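Local coordinates for malonyl CoA-ACP transacylase (Xanthomonas oryzae pv. oryzae, PDB 3K89), which probably transfers the malonyl group from malonyl-CoA to holo-acyl carrier protein, yielding malonyl-ACP and free CoA, at residues M123-M134 / S199-A210; M134-V145 / L185-L196. All coordinates share one frame; numbering follows the deposited sequence.

Contact 1. Residues M123-M134 / S199-A210; sequences MQAAAPAGVGAM and SVPSHTPLMRDA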
# COMPACT_ATOMS: atom_id res chain seq x y z
N MET A 123 -10.50 0.47 -10.66
CA MET A 123 -9.56 1.59 -10.82
C MET A 123 -9.09 1.71 -12.26
O MET A 123 -9.04 2.82 -12.81
CB MET A 123 -8.35 1.40 -9.90
CG MET A 123 -8.70 1.56 -8.42
SD MET A 123 -7.40 0.93 -7.33
CE MET A 123 -6.28 2.32 -7.30
N GLN A 124 -8.77 0.58 -12.87
CA GLN A 124 -8.27 0.57 -14.24
C GLN A 124 -9.32 1.06 -15.23
O GLN A 124 -8.99 1.79 -16.17
CB GLN A 124 -7.77 -0.82 -14.62
CG GLN A 124 -6.97 -0.86 -15.92
CD GLN A 124 -5.56 -0.32 -15.75
OE1 GLN A 124 -4.72 -0.93 -15.07
NE2 GLN A 124 -5.29 0.83 -16.37
N ALA A 125 -10.56 0.67 -14.99
CA ALA A 125 -11.68 1.02 -15.87
C ALA A 125 -12.03 2.50 -15.76
O ALA A 125 -12.57 3.09 -16.71
CB ALA A 125 -12.89 0.18 -15.54
N ALA A 126 -11.71 3.09 -14.61
CA ALA A 126 -11.97 4.50 -14.36
C ALA A 126 -11.02 5.36 -15.18
O ALA A 126 -11.37 6.48 -15.56
CB ALA A 126 -11.83 4.81 -12.89
N ALA A 127 -9.84 4.82 -15.47
CA ALA A 127 -8.81 5.54 -16.20
C ALA A 127 -8.08 4.62 -17.17
O ALA A 127 -6.97 4.16 -16.88
CB ALA A 127 -7.83 6.20 -15.23
N PRO A 128 -8.69 4.34 -18.34
CA PRO A 128 -8.03 3.48 -19.32
C PRO A 128 -6.66 4.07 -19.69
O PRO A 128 -6.53 5.30 -19.78
CB PRO A 128 -8.98 3.53 -20.52
CG PRO A 128 -10.28 3.93 -19.97
CD PRO A 128 -9.96 4.88 -18.85
N ALA A 129 -5.67 3.20 -19.89
CA ALA A 129 -4.30 3.64 -20.22
C ALA A 129 -4.33 4.84 -21.16
O ALA A 129 -5.12 4.88 -22.11
CB ALA A 129 -3.47 2.49 -20.82
N GLY A 130 -3.49 5.83 -20.86
CA GLY A 130 -3.48 7.09 -21.61
C GLY A 130 -4.16 8.24 -20.88
O GLY A 130 -3.71 9.38 -20.97
N VAL A 131 -5.24 7.95 -20.15
CA VAL A 131 -6.04 8.97 -19.45
C VAL A 131 -5.33 9.55 -18.22
O VAL A 131 -5.33 10.76 -18.00
CB VAL A 131 -7.44 8.41 -19.02
CG1 VAL A 131 -8.15 9.33 -18.01
CG2 VAL A 131 -8.32 8.16 -20.24
N GLY A 132 -4.77 8.66 -17.39
CA GLY A 132 -4.22 9.08 -16.11
C GLY A 132 -2.71 9.08 -16.03
O GLY A 132 -2.03 8.50 -16.89
N ALA A 133 -2.18 9.72 -14.99
CA ALA A 133 -0.75 9.70 -14.72
C ALA A 133 -0.52 9.96 -13.26
O ALA A 133 -1.38 10.53 -12.57
CB ALA A 133 0.01 10.76 -15.60
N MET A 134 0.63 9.49 -12.79
CA MET A 134 1.15 9.82 -11.46
C MET A 134 2.60 10.23 -11.56
O MET A 134 3.31 9.74 -12.43
CB MET A 134 1.06 8.61 -10.54
CG MET A 134 -0.31 7.99 -10.49
SD MET A 134 -1.41 8.85 -9.35
CE MET A 134 -0.94 8.29 -7.70
N SER A 199 -0.41 3.44 -14.86
CA SER A 199 -1.40 4.11 -15.69
C SER A 199 -2.58 4.63 -14.87
O SER A 199 -3.43 5.38 -15.38
CB SER A 199 -1.89 3.21 -16.84
OG SER A 199 -2.48 2.01 -16.36
N VAL A 200 -2.63 4.26 -13.60
CA VAL A 200 -3.83 4.47 -12.82
C VAL A 200 -3.62 5.60 -11.83
O VAL A 200 -2.73 5.50 -10.99
CB VAL A 200 -4.22 3.19 -12.05
CG1 VAL A 200 -5.46 3.45 -11.21
CG2 VAL A 200 -4.46 2.04 -13.03
N PRO A 201 -4.44 6.67 -11.94
CA PRO A 201 -4.34 7.82 -11.02
C PRO A 201 -5.12 7.54 -9.74
O PRO A 201 -6.17 8.14 -9.48
CB PRO A 201 -4.96 8.96 -11.83
CG PRO A 201 -5.97 8.31 -12.67
CD PRO A 201 -5.46 6.91 -12.97
N SER A 202 -4.59 6.62 -8.94
CA SER A 202 -5.19 6.33 -7.64
C SER A 202 -5.14 7.54 -6.71
O SER A 202 -4.28 8.42 -6.86
CB SER A 202 -4.48 5.14 -6.96
OG SER A 202 -3.09 5.35 -6.88
N HIS A 203 -6.07 7.57 -5.76
CA HIS A 203 -6.08 8.59 -4.71
C HIS A 203 -6.26 9.99 -5.28
O HIS A 203 -5.75 10.97 -4.75
CB HIS A 203 -4.84 8.44 -3.81
CG HIS A 203 -4.68 7.05 -3.32
ND1 HIS A 203 -5.58 6.49 -2.44
CD2 HIS A 203 -3.79 6.07 -3.63
CE1 HIS A 203 -5.25 5.23 -2.22
NE2 HIS A 203 -4.18 4.95 -2.94
N THR A 204 -7.04 10.04 -6.36
CA THR A 204 -7.46 11.31 -6.97
C THR A 204 -8.96 11.26 -7.24
O THR A 204 -9.57 10.19 -7.27
CB THR A 204 -6.77 11.53 -8.34
OG1 THR A 204 -7.39 10.69 -9.32
CG2 THR A 204 -5.28 11.25 -8.26
N PRO A 205 -9.59 12.43 -7.48
CA PRO A 205 -11.01 12.47 -7.82
C PRO A 205 -11.44 11.57 -9.00
O PRO A 205 -12.62 11.25 -9.11
CB PRO A 205 -11.23 13.95 -8.18
CG PRO A 205 -10.30 14.66 -7.25
CD PRO A 205 -9.06 13.77 -7.16
N LEU A 206 -10.51 11.17 -9.87
CA LEU A 206 -10.88 10.32 -11.01
C LEU A 206 -11.34 8.93 -10.54
O LEU A 206 -11.92 8.17 -11.31
CB LEU A 206 -9.74 10.20 -12.03
CG LEU A 206 -9.27 11.50 -12.73
CD1 LEU A 206 -8.20 11.19 -13.74
CD2 LEU A 206 -10.40 12.30 -13.34
N MET A 207 -11.08 8.61 -9.27
CA MET A 207 -11.47 7.33 -8.71
C MET A 207 -12.80 7.39 -7.97
O MET A 207 -13.19 6.41 -7.32
CB MET A 207 -10.41 6.87 -7.70
CG MET A 207 -9.02 6.58 -8.27
SD MET A 207 -9.00 5.16 -9.39
CE MET A 207 -8.93 5.99 -10.99
N ARG A 208 -13.52 8.52 -8.04
CA ARG A 208 -14.72 8.67 -7.21
C ARG A 208 -15.79 7.60 -7.48
O ARG A 208 -16.36 7.03 -6.55
CB ARG A 208 -15.29 10.09 -7.29
CG ARG A 208 -16.48 10.35 -6.38
CD ARG A 208 -16.09 10.29 -4.91
NE ARG A 208 -17.26 10.35 -4.04
CZ ARG A 208 -17.99 9.30 -3.69
NH1 ARG A 208 -17.69 8.08 -4.12
NH2 ARG A 208 -19.04 9.46 -2.89
N ASP A 209 -16.06 7.34 -8.76
CA ASP A 209 -17.06 6.34 -9.13
C ASP A 209 -16.59 4.91 -8.85
O ASP A 209 -17.39 4.08 -8.39
CB ASP A 209 -17.48 6.51 -10.59
CG ASP A 209 -18.28 7.79 -10.82
OD1 ASP A 209 -19.03 8.20 -9.91
OD2 ASP A 209 -18.15 8.38 -11.91
N ALA A 210 -15.31 4.64 -9.11
CA ALA A 210 -14.71 3.34 -8.77
C ALA A 210 -14.87 3.05 -7.28
O ALA A 210 -15.10 1.91 -6.88
CB ALA A 210 -13.26 3.28 -9.16
O HOH W 1 -12.58 8.85 -13.91
O HOH W 2 -4.56 5.94 -17.53

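Contact 2. Residues M134-V145 / L185-L196; sequences MAAVLGAEDAVV and LAERGVRKAVKL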
# COMPACT_ATOMS: atom_id res chain seq x y z
N MET A 134 0.63 9.49 -12.79
CA MET A 134 1.15 9.82 -11.46
C MET A 134 2.60 10.23 -11.56
O MET A 134 3.31 9.74 -12.43
CB MET A 134 1.06 8.61 -10.54
CG MET A 134 -0.31 7.99 -10.49
SD MET A 134 -1.41 8.85 -9.35
CE MET A 134 -0.94 8.29 -7.70
N ALA A 135 3.04 11.11 -10.67
CA ALA A 135 4.43 11.54 -10.64
C ALA A 135 4.94 11.75 -9.22
O ALA A 135 4.24 12.30 -8.37
CB ALA A 135 4.61 12.85 -11.46
N ALA A 136 6.16 11.31 -8.97
CA ALA A 136 6.77 11.56 -7.68
C ALA A 136 7.54 12.88 -7.75
O ALA A 136 8.24 13.15 -8.74
CB ALA A 136 7.70 10.42 -7.30
N VAL A 137 7.38 13.69 -6.71
CA VAL A 137 8.08 14.97 -6.61
C VAL A 137 8.92 14.86 -5.35
O VAL A 137 8.39 14.66 -4.24
CB VAL A 137 7.11 16.17 -6.54
CG1 VAL A 137 7.88 17.50 -6.48
CG2 VAL A 137 6.16 16.16 -7.71
N LEU A 138 10.24 14.99 -5.53
CA LEU A 138 11.21 14.72 -4.48
C LEU A 138 11.91 16.00 -4.04
O LEU A 138 12.31 16.82 -4.87
CB LEU A 138 12.25 13.69 -4.95
CG LEU A 138 11.82 12.31 -5.49
CD1 LEU A 138 10.84 11.61 -4.55
CD2 LEU A 138 11.25 12.38 -6.90
N GLY A 139 12.03 16.16 -2.72
CA GLY A 139 12.81 17.26 -2.14
C GLY A 139 12.19 18.64 -2.19
O GLY A 139 12.87 19.63 -1.92
N ALA A 140 10.90 18.71 -2.52
CA ALA A 140 10.18 19.98 -2.53
C ALA A 140 9.40 20.15 -1.24
O ALA A 140 9.24 19.20 -0.47
CB ALA A 140 9.24 20.05 -3.73
N GLU A 141 8.93 21.37 -1.00
CA GLU A 141 8.04 21.63 0.13
C GLU A 141 6.63 21.30 -0.30
O GLU A 141 6.25 21.55 -1.44
CB GLU A 141 8.13 23.10 0.55
CG GLU A 141 9.54 23.54 0.90
CD GLU A 141 9.64 25.02 1.12
OE1 GLU A 141 9.25 25.48 2.21
OE2 GLU A 141 10.12 25.73 0.20
N ASP A 142 5.85 20.72 0.62
CA ASP A 142 4.45 20.37 0.35
C ASP A 142 3.67 21.54 -0.22
O ASP A 142 2.90 21.38 -1.17
CB ASP A 142 3.75 19.88 1.61
CG ASP A 142 4.09 18.44 1.98
OD1 ASP A 142 5.01 17.84 1.39
OD2 ASP A 142 3.42 17.91 2.89
N ALA A 143 3.86 22.71 0.37
CA ALA A 143 3.16 23.93 -0.01
C ALA A 143 3.38 24.31 -1.47
O ALA A 143 2.45 24.73 -2.15
CB ALA A 143 3.56 25.09 0.91
N VAL A 144 4.62 24.17 -1.94
CA VAL A 144 4.97 24.47 -3.33
C VAL A 144 4.18 23.54 -4.26
O VAL A 144 3.53 23.99 -5.20
CB VAL A 144 6.49 24.30 -3.58
CG1 VAL A 144 6.82 24.49 -5.05
CG2 VAL A 144 7.29 25.28 -2.71
N VAL A 145 4.21 22.25 -3.94
CA VAL A 145 3.53 21.24 -4.76
C VAL A 145 2.01 21.44 -4.76
O VAL A 145 1.34 21.30 -5.80
CB VAL A 145 3.89 19.80 -4.30
CG1 VAL A 145 3.26 18.76 -5.24
CG2 VAL A 145 5.39 19.61 -4.27
N LEU A 185 6.46 23.12 -11.93
CA LEU A 185 7.51 22.78 -10.97
C LEU A 185 8.89 23.07 -11.55
O LEU A 185 9.76 23.61 -10.86
CB LEU A 185 7.39 21.32 -10.52
CG LEU A 185 6.31 21.03 -9.47
CD1 LEU A 185 5.98 19.55 -9.46
CD2 LEU A 185 6.71 21.50 -8.07
N ALA A 186 9.07 22.71 -12.82
CA ALA A 186 10.33 22.93 -13.54
C ALA A 186 10.66 24.41 -13.69
O ALA A 186 11.83 24.79 -13.57
CB ALA A 186 10.29 22.24 -14.90
N GLU A 187 9.65 25.24 -13.94
CA GLU A 187 9.87 26.69 -14.08
C GLU A 187 10.05 27.36 -12.72
O GLU A 187 10.47 28.52 -12.63
CB GLU A 187 8.75 27.36 -14.88
CG GLU A 187 9.25 28.42 -15.91
CD GLU A 187 9.52 27.84 -17.32
OE1 GLU A 187 8.83 26.88 -17.73
OE2 GLU A 187 10.42 28.35 -18.03
N ARG A 188 9.73 26.62 -11.66
CA ARG A 188 9.94 27.10 -10.28
C ARG A 188 11.24 26.57 -9.67
O ARG A 188 11.59 26.94 -8.54
CB ARG A 188 8.73 26.75 -9.40
CG ARG A 188 7.56 27.71 -9.59
CD ARG A 188 6.25 27.12 -9.10
NE ARG A 188 6.13 27.19 -7.65
CZ ARG A 188 5.22 27.92 -7.00
NH1 ARG A 188 4.34 28.64 -7.67
NH2 ARG A 188 5.20 27.92 -5.67
N GLY A 189 11.95 25.73 -10.41
CA GLY A 189 13.25 25.22 -9.97
C GLY A 189 13.25 23.79 -9.47
O GLY A 189 14.32 23.20 -9.24
N VAL A 190 12.06 23.21 -9.28
CA VAL A 190 11.93 21.84 -8.80
C VAL A 190 12.16 20.86 -9.94
O VAL A 190 11.30 20.68 -10.81
CB VAL A 190 10.56 21.59 -8.11
CG1 VAL A 190 10.49 20.17 -7.55
CG2 VAL A 190 10.31 22.60 -7.00
N ARG A 191 13.33 20.22 -9.93
CA ARG A 191 13.76 19.34 -11.01
C ARG A 191 13.52 17.86 -10.72
O ARG A 191 13.25 17.09 -11.64
CB ARG A 191 15.25 19.57 -11.30
CG ARG A 191 15.71 19.16 -12.71
CD ARG A 191 15.14 20.08 -13.80
NE ARG A 191 15.31 21.50 -13.49
CZ ARG A 191 14.99 22.50 -14.31
NH1 ARG A 191 15.17 23.75 -13.93
NH2 ARG A 191 14.48 22.24 -15.52
N LYS A 192 13.63 17.47 -9.45
CA LYS A 192 13.51 16.07 -9.05
C LYS A 192 12.04 15.66 -9.06
O LYS A 192 11.40 15.58 -8.01
CB LYS A 192 14.14 15.82 -7.68
CG LYS A 192 15.58 16.31 -7.52
CD LYS A 192 15.88 16.56 -6.05
CE LYS A 192 16.89 17.69 -5.86
NZ LYS A 192 16.69 18.37 -4.54
N ALA A 193 11.52 15.42 -10.26
CA ALA A 193 10.12 15.07 -10.46
C ALA A 193 10.01 14.10 -11.63
O ALA A 193 10.24 14.48 -12.79
CB ALA A 193 9.29 16.31 -10.71
N VAL A 194 9.64 12.86 -11.32
CA VAL A 194 9.63 11.78 -12.30
C VAL A 194 8.24 11.13 -12.42
O VAL A 194 7.68 10.66 -11.42
CB VAL A 194 10.72 10.71 -12.00
CG1 VAL A 194 10.69 10.29 -10.53
CG2 VAL A 194 10.58 9.50 -12.92
N LYS A 195 7.72 11.13 -13.64
CA LYS A 195 6.47 10.46 -13.95
C LYS A 195 6.62 8.96 -13.70
O LYS A 195 7.57 8.34 -14.19
CB LYS A 195 6.06 10.72 -15.40
CG LYS A 195 4.60 10.44 -15.67
CD LYS A 195 4.31 10.31 -17.15
CE LYS A 195 4.14 11.67 -17.80
NZ LYS A 195 3.22 11.58 -18.97
N LEU A 196 5.69 8.39 -12.94
CA LEU A 196 5.70 6.95 -12.64
C LEU A 196 5.16 6.14 -13.82
O LEU A 196 4.48 6.67 -14.70
CB LEU A 196 4.91 6.65 -11.37
CG LEU A 196 5.33 7.34 -10.06
CD1 LEU A 196 4.34 7.01 -8.97
CD2 LEU A 196 6.75 6.96 -9.65
O HOH W 3 2.05 7.82 -14.72

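Contact 1. Residues M123-M134 / S199-A210
M123 and M207 meet at the apolar centre, their side chains crossing at about a right angle with M123 CG 3.7 Å from M207 SD. In this FabD-family acyltransferase the contact joins the end of helix 109-126 and the start of strand 132-138 to the loop that carries H203, a predicted active-site residue. The M207 chain, bent at both chi2 and chi3, brings its CE to 3.7 Å from A126 CB, while A210 CB comes up to the same alanine from the first turn of helix 208-219. On another flank V200 CG1 lies against M123 CB, and the M123 chain then runs on past it, bending at chi3 (82°) to press CE onto S202 CB at a tight 3.4 Å. P201 packs between the helix end and the strand: its CD packs closely on A127 CB, its CG reaches G132 CA, and M134 SD lies beside its CA. M134 CE goes further, to the carbonyl O of S202. H203, next in sequence, hydrogen-bonds through NE2 to OG of S94, the other predicted catalytic residue, and through ND1 to the carbonyl O of Q252. Inside the loop, T204 OG1 accepts from L206 N in an ST turn and donates to P201 O. Toward the edge, one water donates to both A126 O and L206 O, and a second accepts from G132 N. At the polar edge, Q124 reaches over V200 CG2, and its NE2 gives a nearly straight hydrogen bond (174°) to S199 OG, 3.0 Å away and almost in the amide plane.

Contact 2. Residues M134-V145 / L185-L196
L185, near the end of helix 175-187, reaches toward V137 tip to tip, its CD1 3.8 Å from V137 CG2, while its CD2 turns to V144 and V145 of helix 142-152. R188 and V144 approach from opposite directions: R188 NE lies 3.8 Å from V144 CG1, and V144 O sits over one face of the guanidinium. G189 ends the helix in a Schellman motif, its positive phi turning the chain toward strand 132-138. V190 enters the apolar cluster with CG1 anti to its backbone N (chi1 -177°), which brings this methyl against both V137 CG1 and A140 CB, the three carbons forming a near-equilateral triangle. Strand 193-195 is an outermost strand of a mixed sheet and pairs antiparallel with strand 132-138. K192 O receives L138 N at 2.8 Å in a nearly linear bond, and L138 CD2 folds over the same oxygen. A193 faces V137 in a non-hydrogen-bonded pair, its side chain on the face where L182 also packs. V194 and A136 form the hydrogen-bonded pair, exchanging two bonds; V194 N approaches A136 O nearly along the C=O axis, whereas A136 N comes to V194 O tilted 34° from the carbonyl plane. K195 and A135 form a second non-hydrogen-bonded pair, their CA atoms 4.0 Å apart. L196 N donates a hydrogen bond to M134 O, and L196 CD1 touches M134 CB.

The two contacts illustrate how one strand can serve two neighbourhoods in turn. Their centres lie 20 Å apart, and M134 belongs to both. Along the chain, strand 132-138 leaves contact 1, enters contact 2 at M134 and leads into helix 142-152; after two further strands and helix 175-187, strand 193-195 returns beside it. A short connection then leads into 199-210, so the segments of contact 2 lie between those of contact 1 in sequence. Contact 2 includes one edge of the mixed sheet, and in contact 1 the segment bearing H203, predicted to be catalytic, follows that edge strand in the chain and packs against the start of its neighbour, strand 132-138.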